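Local atomic coordinates of heme-binding protein HutZ (PDB entry 3TGV), a protein that binds heme and degrades it to biliverdin with release of iron, probably yielding the beta and delta isomers and carbon monoxide. Residues P5-F10 against L133-F138; N29-P34 against A50-N55; V62-I67 against L82-V87. The protein carries 1 engineered substitution. All blocks are in the same frame, centred on the assembly; numbering follows the deposited sequence.

Contact 1. Residues P5-F10 against L133-F138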
ATOM      1  N   PRO A   5       8.735 -18.109 -13.952  1.00 33.52           N
ATOM      2  CA  PRO A   5       7.883 -18.951 -13.098  1.00 31.90           C
ATOM      3  C   PRO A   5       7.677 -18.382 -11.688  1.00 34.49           C
ATOM      4  O   PRO A   5       6.618 -18.579 -11.088  1.00 32.07           O
ATOM      5  CB  PRO A   5       8.640 -20.289 -13.046  1.00 35.10           C
ATOM      6  CG  PRO A   5      10.032 -19.985 -13.530  1.00 35.23           C
ATOM      7  CD  PRO A   5       9.893 -18.845 -14.487  1.00 32.69           C
ATOM      8  N   GLU A   6       8.664 -17.672 -11.159  1.00 32.40           N
ATOM      9  CA  GLU A   6       8.508 -17.108  -9.832  1.00 30.76           C
ATOM     10  C   GLU A   6       7.480 -15.996  -9.867  1.00 33.46           C
ATOM     11  O   GLU A   6       6.636 -15.887  -8.976  1.00 30.53           O
ATOM     12  CB  GLU A   6       9.824 -16.591  -9.278  1.00 30.06           C
ATOM     13  CG  GLU A   6       9.719 -16.194  -7.817  1.00 32.54           C
ATOM     14  CD  GLU A   6      11.078 -15.964  -7.192  1.00 37.74           C
ATOM     15  OE1 GLU A   6      12.088 -16.189  -7.894  1.00 34.24           O
ATOM     16  OE2 GLU A   6      11.138 -15.568  -6.009  1.00 37.27           O
ATOM     17  N   ILE A   7       7.536 -15.184 -10.915  1.00 29.94           N
ATOM     18  CA  ILE A   7       6.539 -14.146 -11.097  1.00 28.23           C
ATOM     19  C   ILE A   7       5.140 -14.744 -11.179  1.00 32.88           C
ATOM     20  O   ILE A   7       4.206 -14.244 -10.554  1.00 27.17           O
ATOM     21  CB  ILE A   7       6.835 -13.309 -12.329  1.00 30.17           C
ATOM     22  CG1 ILE A   7       8.137 -12.529 -12.098  1.00 31.01           C
ATOM     23  CG2 ILE A   7       5.667 -12.382 -12.635  1.00 26.40           C
ATOM     24  CD1 ILE A   7       8.636 -11.789 -13.305  1.00 33.34           C
ATOM     25  N   LYS A   8       5.006 -15.823 -11.941  1.00 31.71           N
ATOM     26  CA  LYS A   8       3.726 -16.499 -12.078  1.00 31.78           C
ATOM     27  C   LYS A   8       3.229 -16.986 -10.722  1.00 32.88           C
ATOM     28  O   LYS A   8       2.112 -16.672 -10.324  1.00 32.47           O
ATOM     29  CB  LYS A   8       3.837 -17.658 -13.068  1.00 37.48           C
ATOM     30  CG  LYS A   8       2.513 -18.340 -13.392  1.00 34.12           C
ATOM     31  CD  LYS A   8       2.668 -19.238 -14.604  1.00 41.30           C
ATOM     32  CE  LYS A   8       1.599 -20.312 -14.657  1.00 51.27           C
ATOM     33  NZ  LYS A   8       0.234 -19.740 -14.758  1.00 55.47           N
ATOM     34  N   GLU A   9       4.056 -17.735 -10.001  1.00 32.89           N
ATOM     35  CA  GLU A   9       3.646 -18.233  -8.693  1.00 35.16           C
ATOM     36  C   GLU A   9       3.187 -17.103  -7.767  1.00 32.54           C
ATOM     37  O   GLU A   9       2.206 -17.246  -7.045  1.00 30.98           O
ATOM     38  CB  GLU A   9       4.768 -19.023  -8.031  1.00 32.91           C
ATOM     39  CG  GLU A   9       5.202 -20.275  -8.807  1.00 49.53           C
ATOM     40  CD  GLU A   9       4.049 -21.242  -9.103  1.00 59.62           C
ATOM     41  OE1 GLU A   9       3.190 -20.924  -9.967  1.00 53.47           O
ATOM     42  OE2 GLU A   9       4.012 -22.326  -8.471  1.00 68.80           O
ATOM     43  N   PHE A  10       3.911 -15.989  -7.794  1.00 30.07           N
ATOM     44  CA  PHE A  10       3.616 -14.834  -6.943  1.00 28.86           C
ATOM     45  C   PHE A  10       2.265 -14.236  -7.298  1.00 28.17           C
ATOM     46  O   PHE A  10       1.455 -13.967  -6.419  1.00 30.03           O
ATOM     47  CB  PHE A  10       4.731 -13.792  -7.110  1.00 29.66           C
ATOM     48  CG  PHE A  10       4.643 -12.603  -6.175  1.00 25.80           C
ATOM     49  CD1 PHE A  10       5.071 -12.700  -4.856  1.00 25.89           C
ATOM     50  CD2 PHE A  10       4.202 -11.373  -6.639  1.00 24.32           C
ATOM     51  CE1 PHE A  10       5.042 -11.604  -4.007  1.00 24.18           C
ATOM     52  CE2 PHE A  10       4.155 -10.266  -5.792  1.00 23.40           C
ATOM     53  CZ  PHE A  10       4.581 -10.382  -4.476  1.00 25.10           C
ATOM     54  N   LEU A 133       6.200  -2.202 -15.880  1.00 25.74           N
ATOM     55  CA  LEU A 133       6.118  -3.011 -14.675  1.00 23.52           C
ATOM     56  C   LEU A 133       7.477  -3.029 -13.990  1.00 27.28           C
ATOM     57  O   LEU A 133       8.519  -3.187 -14.648  1.00 25.25           O
ATOM     58  CB  LEU A 133       5.753  -4.445 -15.063  1.00 22.88           C
ATOM     59  CG  LEU A 133       5.104  -5.439 -14.100  1.00 35.18           C
ATOM     60  CD1 LEU A 133       5.802  -6.768 -14.192  1.00 27.89           C
ATOM     61  CD2 LEU A 133       5.007  -4.962 -12.651  1.00 29.91           C
ATOM     62  N   PHE A 134       7.475  -2.892 -12.671  1.00 23.04           N
ATOM     63  CA  PHE A 134       8.694  -3.038 -11.890  1.00 24.37           C
ATOM     64  C   PHE A 134       8.597  -4.288 -11.037  1.00 28.19           C
ATOM     65  O   PHE A 134       7.570  -4.556 -10.407  1.00 24.18           O
ATOM     66  CB  PHE A 134       8.919  -1.819 -11.020  1.00 29.34           C
ATOM     67  CG  PHE A 134      10.081  -1.949 -10.075  1.00 31.44           C
ATOM     68  CD1 PHE A 134       9.871  -2.145  -8.719  1.00 34.73           C
ATOM     69  CD2 PHE A 134      11.382  -1.827 -10.531  1.00 31.99           C
ATOM     70  CE1 PHE A 134      10.948  -2.251  -7.840  1.00 32.38           C
ATOM     71  CE2 PHE A 134      12.457  -1.934  -9.667  1.00 30.34           C
ATOM     72  CZ  PHE A 134      12.235  -2.137  -8.312  1.00 32.57           C
ATOM     73  N   VAL A 135       9.683  -5.041 -11.014  1.00 23.54           N
ATOM     74  CA  VAL A 135       9.724  -6.329 -10.358  1.00 24.63           C
ATOM     75  C   VAL A 135      10.921  -6.342  -9.429  1.00 28.66           C
ATOM     76  O   VAL A 135      12.045  -6.076  -9.854  1.00 27.77           O
ATOM     77  CB  VAL A 135       9.893  -7.436 -11.408  1.00 26.73           C
ATOM     78  CG1 VAL A 135       9.980  -8.799 -10.756  1.00 30.91           C
ATOM     79  CG2 VAL A 135       8.748  -7.372 -12.411  1.00 28.26           C
ATOM     80  N   LYS A 136      10.696  -6.647  -8.160  1.00 22.63           N
ATOM     81  CA  LYS A 136      11.803  -6.669  -7.214  1.00 25.87           C
ATOM     82  C   LYS A 136      11.801  -7.949  -6.377  1.00 27.41           C
ATOM     83  O   LYS A 136      10.761  -8.339  -5.835  1.00 25.10           O
ATOM     84  CB  LYS A 136      11.748  -5.433  -6.315  1.00 26.14           C
ATOM     85  CG  LYS A 136      12.806  -5.409  -5.227  1.00 28.21           C
ATOM     86  CD  LYS A 136      14.134  -4.864  -5.739  1.00 33.46           C
ATOM     87  CE  LYS A 136      15.137  -4.688  -4.602  1.00 35.21           C
ATOM     88  NZ  LYS A 136      16.161  -5.771  -4.625  1.00 40.13           N
ATOM     89  N   GLY A 137      12.957  -8.603  -6.300  1.00 24.30           N
ATOM     90  CA  GLY A 137      13.144  -9.771  -5.452  1.00 28.33           C
ATOM     91  C   GLY A 137      12.879 -11.129  -6.074  1.00 30.83           C
ATOM     92  O   GLY A 137      12.728 -12.124  -5.358  1.00 30.24           O
ATOM     93  N   PHE A 138      12.809 -11.176  -7.402  1.00 30.85           N
ATOM     94  CA  PHE A 138      12.522 -12.415  -8.127  1.00 28.84           C
ATOM     95  C   PHE A 138      13.760 -12.944  -8.875  1.00 32.38           C
ATOM     96  O   PHE A 138      14.691 -12.189  -9.158  1.00 27.65           O
ATOM     97  CB  PHE A 138      11.403 -12.181  -9.137  1.00 27.20           C
ATOM     98  CG  PHE A 138      10.069 -11.829  -8.517  1.00 25.97           C
ATOM     99  CD1 PHE A 138       9.059 -12.773  -8.447  1.00 28.46           C
ATOM    100  CD2 PHE A 138       9.827 -10.556  -8.019  1.00 28.19           C
ATOM    101  CE1 PHE A 138       7.824 -12.456  -7.884  1.00 32.00           C
ATOM    102  CE2 PHE A 138       8.591 -10.231  -7.450  1.00 24.55           C
ATOM    103  CZ  PHE A 138       7.595 -11.185  -7.392  1.00 24.94           C
TER
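Phe138 pushes its ring into the side of helix 3-13, where Glu6, Ile7 and Phe10 receive it. Glu6 and Ile7 both meet the CD1 corner of the ring, Phe10 its CE1 and CZ. With Phe10 it forms a T-shaped pair: the edge of Phe138 points at the face of Phe10, the centroids lie 5.0 Å apart and the planes stand at 89°. Phe138 CZ sits over that face, off-centre toward the rim, while Phe138 CE1 comes within 3.5 Å of Phe10 CB, which lies at the edge of the Phe138 ring near its plane. Phe10 reaches this place because its CG is anti to the backbone N (chi1 -174°).

One turn earlier, Glu6 uses its methylenes as hydrocarbon: its CG lies 3.5 Å from Phe138 CD1. The chain then runs on extended past the ring and carries its carboxylate to the backbone around Phe138. There OE1 accepts a hydrogen bond from the N of Gly139, and OE2 forms a salt bridge to Lys80. A glutamate suits this buried spot because its stem is apolar and these two partners answer its charge, which should favour the ionised form. OE2 also hydrogen-bonds His142, part of the C-terminal polyhistidine tag.

Ile7 completes the grip. Its CG1 lies 3.8 Å from Phe138 CD1, crossing the aromatic side chain at about a right angle, and its CD1 touches CG1 of Val135 at 4.2 Å. Val135 is a branched residue fitting for a strand. Gly137, with phi 91°, lets the chain turn between that strand and Phe138. Leu82 of strand 81-91 also packs against Phe10, Val135 and Phe138, an arrangement characteristic of an amphipathic N-terminal helix packed on the antiparallel sheet of the FMN-binding split-barrel fold.

Contact 2. Residues N29-P34 against A50-N55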
ATOM      1  N   ASN A  29      -4.513   8.799  -1.745  1.00 23.88           N
ATOM      2  CA  ASN A  29      -5.072   7.886  -0.761  1.00 23.10           C
ATOM      3  C   ASN A  29      -4.464   6.500  -0.978  1.00 21.86           C
ATOM      4  O   ASN A  29      -4.300   6.068  -2.116  1.00 22.12           O
ATOM      5  CB  ASN A  29      -6.592   7.858  -0.884  1.00 22.60           C
ATOM      6  CG  ASN A  29      -7.224   6.860   0.037  1.00 22.16           C
ATOM      7  OD1 ASN A  29      -7.584   5.758  -0.378  1.00 24.38           O
ATOM      8  ND2 ASN A  29      -7.369   7.234   1.306  1.00 21.35           N
ATOM      9  N   VAL A  30      -4.092   5.828   0.109  1.00 21.09           N
ATOM     10  CA  VAL A  30      -3.622   4.450   0.030  1.00 18.26           C
ATOM     11  C   VAL A  30      -4.665   3.510   0.634  1.00 22.80           C
ATOM     12  O   VAL A  30      -5.329   3.842   1.629  1.00 20.35           O
ATOM     13  CB  VAL A  30      -2.266   4.269   0.725  1.00 18.63           C
ATOM     14  CG1 VAL A  30      -2.398   4.394   2.216  1.00 19.77           C
ATOM     15  CG2 VAL A  30      -1.642   2.915   0.341  1.00 22.55           C
ATOM     16  N   SER A  31      -4.841   2.356   0.013  1.00 23.75           N
ATOM     17  CA  SER A  31      -5.874   1.418   0.419  1.00 24.06           C
ATOM     18  C   SER A  31      -5.460   0.074  -0.126  1.00 24.23           C
ATOM     19  O   SER A  31      -4.389  -0.043  -0.731  1.00 21.74           O
ATOM     20  CB  SER A  31      -7.214   1.816  -0.203  1.00 28.38           C
ATOM     21  OG  SER A  31      -7.102   1.831  -1.618  1.00 28.00           O
ATOM     22  N   TYR A  32      -6.295  -0.942   0.077  1.00 21.97           N
ATOM     23  CA  TYR A  32      -6.066  -2.243  -0.558  1.00 24.43           C
ATOM     24  C   TYR A  32      -7.388  -2.808  -1.092  1.00 30.35           C
ATOM     25  O   TYR A  32      -8.469  -2.348  -0.724  1.00 24.28           O
ATOM     26  CB  TYR A  32      -5.456  -3.233   0.433  1.00 25.46           C
ATOM     27  CG  TYR A  32      -6.515  -3.862   1.303  1.00 28.40           C
ATOM     28  CD1 TYR A  32      -7.094  -3.152   2.345  1.00 26.74           C
ATOM     29  CD2 TYR A  32      -6.957  -5.155   1.062  1.00 30.94           C
ATOM     30  CE1 TYR A  32      -8.103  -3.720   3.134  1.00 31.34           C
ATOM     31  CE2 TYR A  32      -7.950  -5.731   1.842  1.00 31.53           C
ATOM     32  CZ  TYR A  32      -8.512  -5.015   2.875  1.00 28.34           C
ATOM     33  OH  TYR A  32      -9.489  -5.605   3.644  1.00 36.69           O
ATOM     34  N   ALA A  33      -7.294  -3.813  -1.952  1.00 27.99           N
ATOM     35  CA  ALA A  33      -8.473  -4.523  -2.429  1.00 28.09           C
ATOM     36  C   ALA A  33      -8.082  -5.915  -2.905  1.00 26.77           C
ATOM     37  O   ALA A  33      -7.101  -6.069  -3.635  1.00 25.09           O
ATOM     38  CB  ALA A  33      -9.124  -3.753  -3.563  1.00 27.42           C
ATOM     39  N   PRO A  34      -8.839  -6.938  -2.485  1.00 28.86           N
ATOM     40  CA  PRO A  34      -8.671  -8.250  -3.121  1.00 25.45           C
ATOM     41  C   PRO A  34      -8.899  -8.075  -4.628  1.00 27.49           C
ATOM     42  O   PRO A  34      -9.614  -7.153  -5.029  1.00 26.09           O
ATOM     43  CB  PRO A  34      -9.787  -9.095  -2.484  1.00 29.00           C
ATOM     44  CG  PRO A  34     -10.007  -8.458  -1.138  1.00 30.41           C
ATOM     45  CD  PRO A  34      -9.758  -6.977  -1.332  1.00 27.53           C
ATOM     46  N   ALA A  50     -16.027   4.170   0.489  1.00 32.37           N
ATOM     47  CA  ALA A  50     -14.612   4.418   0.762  1.00 27.72           C
ATOM     48  C   ALA A  50     -14.003   5.380  -0.266  1.00 25.38           C
ATOM     49  O   ALA A  50     -14.488   5.489  -1.391  1.00 30.94           O
ATOM     50  CB  ALA A  50     -13.851   3.099   0.783  1.00 34.66           C
ATOM     51  N   ARG A  51     -12.943   6.076   0.118  1.00 26.57           N
ATOM     52  CA  ARG A  51     -12.322   7.059  -0.758  1.00 29.95           C
ATOM     53  C   ARG A  51     -11.783   6.496  -2.059  1.00 26.29           C
ATOM     54  O   ARG A  51     -11.871   7.155  -3.094  1.00 26.29           O
ATOM     55  CB  ARG A  51     -11.177   7.760  -0.054  1.00 30.72           C
ATOM     56  CG  ARG A  51     -11.620   8.671   1.027  1.00 31.03           C
ATOM     57  CD  ARG A  51     -10.498   9.573   1.485  1.00 34.54           C
ATOM     58  NE  ARG A  51     -10.895  10.214   2.728  1.00 37.91           N
ATOM     59  CZ  ARG A  51     -10.055  10.751   3.601  1.00 37.03           C
ATOM     60  NH1 ARG A  51      -8.746  10.735   3.370  1.00 30.51           N
ATOM     61  NH2 ARG A  51     -10.532  11.303   4.708  1.00 36.42           N
ATOM     62  N   HIS A  52     -11.192   5.306  -2.021  1.00 24.62           N
ATOM     63  CA  HIS A  52     -10.517   4.826  -3.231  1.00 27.47           C
ATOM     64  C   HIS A  52     -11.499   4.639  -4.396  1.00 27.64           C
ATOM     65  O   HIS A  52     -11.153   4.862  -5.556  1.00 28.66           O
ATOM     66  CB  HIS A  52      -9.689   3.552  -2.973  1.00 26.00           C
ATOM     67  CG  HIS A  52     -10.468   2.429  -2.367  1.00 29.10           C
ATOM     68  ND1 HIS A  52      -9.900   1.212  -2.057  1.00 33.55           N
ATOM     69  CD2 HIS A  52     -11.772   2.336  -2.011  1.00 28.42           C
ATOM     70  CE1 HIS A  52     -10.819   0.422  -1.527  1.00 26.44           C
ATOM     71  NE2 HIS A  52     -11.964   1.080  -1.499  1.00 29.99           N
ATOM     72  N   ALA A  53     -12.729   4.252  -4.080  1.00 29.47           N
ATOM     73  CA  ALA A  53     -13.760   4.087  -5.100  1.00 27.93           C
ATOM     74  C   ALA A  53     -14.238   5.433  -5.643  1.00 29.32           C
ATOM     75  O   ALA A  53     -14.448   5.589  -6.843  1.00 29.21           O
ATOM     76  CB  ALA A  53     -14.927   3.286  -4.545  1.00 28.24           C
ATOM     77  N   ARG A  54     -14.417   6.408  -4.763  1.00 29.22           N
ATOM     78  CA  ARG A  54     -14.790   7.742  -5.204  1.00 28.08           C
ATOM     79  C   ARG A  54     -13.653   8.417  -5.967  1.00 29.17           C
ATOM     80  O   ARG A  54     -13.880   9.180  -6.908  1.00 28.51           O
ATOM     81  CB  ARG A  54     -15.224   8.596  -4.017  1.00 28.03           C
ATOM     82  CG  ARG A  54     -16.627   8.273  -3.508  1.00 29.50           C
ATOM     83  CD  ARG A  54     -16.950   9.083  -2.262  1.00 31.08           C
ATOM     84  NE  ARG A  54     -16.446   8.463  -1.039  1.00 29.31           N
ATOM     85  CZ  ARG A  54     -15.631   9.061  -0.173  1.00 24.20           C
ATOM     86  NH1 ARG A  54     -15.222  10.304  -0.392  1.00 30.41           N
ATOM     87  NH2 ARG A  54     -15.235   8.423   0.921  1.00 28.64           N
ATOM     88  N   ASN A  55     -12.420   8.135  -5.564  1.00 28.29           N
ATOM     89  CA  ASN A  55     -11.258   8.625  -6.309  1.00 28.16           C
ATOM     90  C   ASN A  55     -11.171   8.043  -7.714  1.00 29.92           C
ATOM     91  O   ASN A  55     -11.019   8.782  -8.677  1.00 30.63           O
ATOM     92  CB  ASN A  55      -9.960   8.359  -5.552  1.00 24.38           C
ATOM     93  CG  ASN A  55      -9.794   9.266  -4.365  1.00 26.53           C
ATOM     94  OD1 ASN A  55     -10.624  10.121  -4.118  1.00 25.39           O
ATOM     95  ND2 ASN A  55      -8.722   9.077  -3.615  1.00 23.85           N
TER
HETATM   96  O   HOH W   1     -10.005   4.332   0.619  1.00 27.89           O
HETATM   97  O   HOH W   2      -6.785  10.325   1.342  1.00 32.34           O
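His52 turns the edge of its imidazole to Ser31, whose OG hydrogen-bonds ND1 at 2.9 Å and lies near the ring plane. With CG placed between its own backbone N and carbonyl carbon (chi1 55°), the ring leans from the first turn of helix 51-58 toward strand 28-38. Tyr32 O also meets the ring in plane, 3.7 Å from His52 CE1. Serine fits here because its short side chain sets OG close to ND1, and a hydroxyl can either give or take the proton.

Asn29 lies under the start of the same helix and works largely through water. One water donates to its OD1 at 3.0 Å and accepts from the N of His52, an amide in the helix's first turn; a second accepts from ND2 and from Arg51 NH1 (2.9 Å). The amide group thus serves as both donor and acceptor.

This is a helix laid across the antiparallel sheet of a split barrel of the FMN-binding clan, its axis 9.0 Å from that of the strand and at 111° to it. The small residue Ala33 lies on the same side of the strand, packed on Val44 and Ile46 of strand 41-47. Asn55, one turn on from Arg51, brings ND2 to 3.7 Å from Asn29 CB and hydrogen-bonds Thr21. Arg51 NH1 also forms a salt bridge with Asp85 of the second subunit, whose Arg79 makes a cation-pi interaction with the Tyr32 ring.

Contact 3. Residues V62-I67 against L82-V87; sequences VSIMMI and LTFDAV
Six backbone bonds join the two strands in the ladder Val62-Ala86, Ile64-Phe84 and Met66-Leu82. The shortest, Ile64 N to Phe84 O, measures 2.7 Å, and Met66 N to Leu82 O is nearly straight, with 172° at the hydrogen. Between these pairs, CA-H groups of Asp85, Thr83 and Met65 also approach carbonyl oxygens.

Ser63 adds a side-chain tie. Its OG accepts from the N of Val30 of the second subunit, its stronger partner, and donates to Asp85 OD1 at 3.1 Å, meeting that oxygen nearly along its C-O bond. Ser63 and Asp85 face each other across a non-hydrogen-bonded antiparallel pair. A serine can do both at once, so it ties its neighbour strand and its partner chain together.

On the Ile64 side of the sheet the packing is apolar. With chi1 at 58° the Phe84 ring folds back over its own backbone, toward Ile64. Ile64 CB lies over the ring face as a CH-pi contact, 4.0 Å from the centroid, while Ile64 CD1 reaches Phe84 CE2 (3.5 Å) and Ala86 CB (3.7 Å); the small alanine accommodates that branch. Met66 and Leu82 run side by side, SD and CD1 being 4.2 Å apart.

Around this antiparallel pair, consecutive in the chain, strand 16-22 joins 61-67 by backbone hydrogen bonds (Ala20 to Ser63, Gln18 to Met65), with Leu17 and Leu19 packing on Ile64 and Leu17 also on Met66. Strands 122-129 and 134-136 pair with 81-91, and Phe10 of helix 3-13 packs on Met66.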
ATOM      1  N   VAL A  62      -4.296   5.111 -11.105  1.00 29.52           N
ATOM      2  CA  VAL A  62      -3.961   4.352  -9.914  1.00 30.58           C
ATOM      3  C   VAL A  62      -2.522   3.884 -10.010  1.00 24.80           C
ATOM      4  O   VAL A  62      -2.056   3.544 -11.086  1.00 28.45           O
ATOM      5  CB  VAL A  62      -4.748   3.048  -9.844  1.00 28.71           C
ATOM      6  CG1 VAL A  62      -5.062   2.709  -8.404  1.00 25.75           C
ATOM      7  CG2 VAL A  62      -5.982   3.135 -10.693  1.00 38.68           C
ATOM      8  N   SER A  63      -1.841   3.837  -8.876  1.00 23.78           N
ATOM      9  CA  SER A  63      -0.581   3.125  -8.782  1.00 25.73           C
ATOM     10  C   SER A  63      -0.866   1.836  -8.004  1.00 24.74           C
ATOM     11  O   SER A  63      -1.479   1.870  -6.933  1.00 22.26           O
ATOM     12  CB  SER A  63       0.490   4.001  -8.122  1.00 23.18           C
ATOM     13  OG  SER A  63       1.734   3.326  -7.988  1.00 24.59           O
ATOM     14  N   ILE A  64      -0.460   0.698  -8.567  1.00 21.50           N
ATOM     15  CA  ILE A  64      -0.792  -0.616  -8.004  1.00 23.41           C
ATOM     16  C   ILE A  64       0.445  -1.371  -7.509  1.00 25.68           C
ATOM     17  O   ILE A  64       1.500  -1.354  -8.153  1.00 22.85           O
ATOM     18  CB  ILE A  64      -1.489  -1.488  -9.055  1.00 26.08           C
ATOM     19  CG1 ILE A  64      -2.841  -0.880  -9.435  1.00 26.24           C
ATOM     20  CG2 ILE A  64      -1.654  -2.924  -8.546  1.00 22.63           C
ATOM     21  CD1 ILE A  64      -3.418  -1.438 -10.711  1.00 28.90           C
ATOM     22  N   MET A  65       0.322  -2.029  -6.365  1.00 21.40           N
ATOM     23  CA  MET A  65       1.419  -2.843  -5.844  1.00 23.82           C
ATOM     24  C   MET A  65       0.926  -4.170  -5.284  1.00 26.84           C
ATOM     25  O   MET A  65      -0.055  -4.227  -4.529  1.00 24.15           O
ATOM     26  CB  MET A  65       2.211  -2.080  -4.778  1.00 23.60           C
ATOM     27  CG  MET A  65       3.311  -2.900  -4.131  1.00 30.15           C
ATOM     28  SD  MET A  65       4.385  -1.941  -3.036  1.00 31.86           S
ATOM     29  CE  MET A  65       3.192  -1.421  -1.809  1.00 28.42           C
ATOM     30  N   MET A  66       1.610  -5.232  -5.675  1.00 22.32           N
ATOM     31  CA  MET A  66       1.375  -6.565  -5.150  1.00 24.78           C
ATOM     32  C   MET A  66       2.647  -6.912  -4.368  1.00 25.68           C
ATOM     33  O   MET A  66       3.751  -6.875  -4.921  1.00 23.58           O
ATOM     34  CB  MET A  66       1.152  -7.510  -6.332  1.00 26.54           C
ATOM     35  CG  MET A  66       0.674  -8.910  -6.020  1.00 29.86           C
ATOM     36  SD  MET A  66       0.596  -9.903  -7.546  1.00 33.93           S
ATOM     37  CE  MET A  66      -0.400  -8.853  -8.581  1.00 19.63           C
ATOM     38  N   ILE A  67       2.511  -7.210  -3.079  1.00 21.34           N
ATOM     39  CA  ILE A  67       3.677  -7.312  -2.198  1.00 25.12           C
ATOM     40  C   ILE A  67       3.621  -8.475  -1.197  1.00 26.74           C
ATOM     41  O   ILE A  67       2.544  -8.823  -0.687  1.00 26.11           O
ATOM     42  CB  ILE A  67       3.899  -5.974  -1.433  1.00 24.22           C
ATOM     43  CG1 ILE A  67       5.195  -6.029  -0.627  1.00 26.02           C
ATOM     44  CG2 ILE A  67       2.673  -5.634  -0.544  1.00 23.49           C
ATOM     45  CD1 ILE A  67       5.703  -4.665  -0.226  1.00 25.20           C
ATOM     46  N   LEU A  82       5.747  -6.461  -6.977  1.00 23.20           N
ATOM     47  CA  LEU A  82       5.489  -6.057  -8.356  1.00 22.09           C
ATOM     48  C   LEU A  82       4.735  -4.744  -8.294  1.00 25.10           C
ATOM     49  O   LEU A  82       3.756  -4.638  -7.559  1.00 25.40           O
ATOM     50  CB  LEU A  82       4.569  -7.059  -9.049  1.00 22.39           C
ATOM     51  CG  LEU A  82       5.031  -8.501  -9.257  1.00 24.82           C
ATOM     52  CD1 LEU A  82       3.953  -9.286  -9.959  1.00 26.68           C
ATOM     53  CD2 LEU A  82       6.350  -8.555 -10.047  1.00 25.09           C
ATOM     54  N   THR A  83       5.158  -3.747  -9.058  1.00 25.08           N
ATOM     55  CA  THR A  83       4.471  -2.452  -9.032  1.00 26.35           C
ATOM     56  C   THR A  83       4.256  -1.940 -10.453  1.00 31.61           C
ATOM     57  O   THR A  83       5.113  -2.126 -11.337  1.00 27.73           O
ATOM     58  CB  THR A  83       5.267  -1.412  -8.214  1.00 32.95           C
ATOM     59  OG1 THR A  83       5.619  -1.966  -6.940  1.00 35.07           O
ATOM     60  CG2 THR A  83       4.432  -0.160  -7.976  1.00 31.79           C
ATOM     61  N   PHE A  84       3.113  -1.303 -10.674  1.00 23.39           N
ATOM     62  CA  PHE A  84       2.795  -0.721 -11.972  1.00 25.28           C
ATOM     63  C   PHE A  84       1.683   0.304 -11.828  1.00 28.76           C
ATOM     64  O   PHE A  84       0.901   0.243 -10.878  1.00 26.85           O
ATOM     65  CB  PHE A  84       2.398  -1.801 -12.986  1.00 25.94           C
ATOM     66  CG  PHE A  84       1.213  -2.640 -12.575  1.00 30.20           C
ATOM     67  CD1 PHE A  84       1.369  -3.706 -11.707  1.00 30.46           C
ATOM     68  CD2 PHE A  84      -0.052  -2.386 -13.094  1.00 28.52           C
ATOM     69  CE1 PHE A  84       0.282  -4.489 -11.332  1.00 28.68           C
ATOM     70  CE2 PHE A  84      -1.152  -3.172 -12.723  1.00 27.84           C
ATOM     71  CZ  PHE A  84      -0.975  -4.225 -11.846  1.00 30.10           C
ATOM     72  N   ASP A  85       1.632   1.254 -12.755  1.00 27.55           N
ATOM     73  CA  ASP A  85       0.558   2.236 -12.792  1.00 28.54           C
ATOM     74  C   ASP A  85      -0.476   1.756 -13.786  1.00 32.58           C
ATOM     75  O   ASP A  85      -0.156   0.953 -14.663  1.00 29.81           O
ATOM     76  CB  ASP A  85       1.080   3.614 -13.193  1.00 35.59           C
ATOM     77  CG  ASP A  85       2.031   4.203 -12.160  1.00 36.37           C
ATOM     78  OD1 ASP A  85       2.109   3.670 -11.028  1.00 32.83           O
ATOM     79  OD2 ASP A  85       2.711   5.201 -12.482  1.00 42.41           O
ATOM     80  N   ALA A  86      -1.714   2.236 -13.642  1.00 29.05           N
ATOM     81  CA  ALA A  86      -2.830   1.765 -14.454  1.00 29.90           C
ATOM     82  C   ALA A  86      -3.885   2.844 -14.691  1.00 31.95           C
ATOM     83  O   ALA A  86      -3.865   3.893 -14.068  1.00 28.16           O
ATOM     84  CB  ALA A  86      -3.474   0.539 -13.804  1.00 28.45           C
ATOM     85  N   VAL A  87      -4.805   2.567 -15.609  1.00 33.93           N
ATOM     86  CA  VAL A  87      -5.945   3.436 -15.860  1.00 35.74           C
ATOM     87  C   VAL A  87      -7.207   2.711 -15.434  1.00 33.10           C
ATOM     88  O   VAL A  87      -7.451   1.586 -15.866  1.00 35.90           O
ATOM     89  CB  VAL A  87      -6.072   3.787 -17.344  1.00 37.29           C
ATOM     90  CG1 VAL A  87      -7.313   4.657 -17.573  1.00 37.85           C
ATOM     91  CG2 VAL A  87      -4.815   4.481 -17.826  1.00 41.89           C
TER

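All three contacts reach the same antiparallel sheet. Contact 1 joins the two ends of the modelled chain, and contacts 2 and 3 follow each other within the span between them, helix 51-58 leading directly into strand 61-67. Contacts 1 and 3 touch, their centres about 13 Å apart: strand 134-136 pairs with 81-91 through Phe134 N and Thr83 O. Contact 2 lies on the opposite side of the chain's centre from contact 1, about 24 Å away between centres. Contacts 2 and 3 both meet the second subunit, so these parts of the sheet and helix 51-58 also form part of the dimer interface.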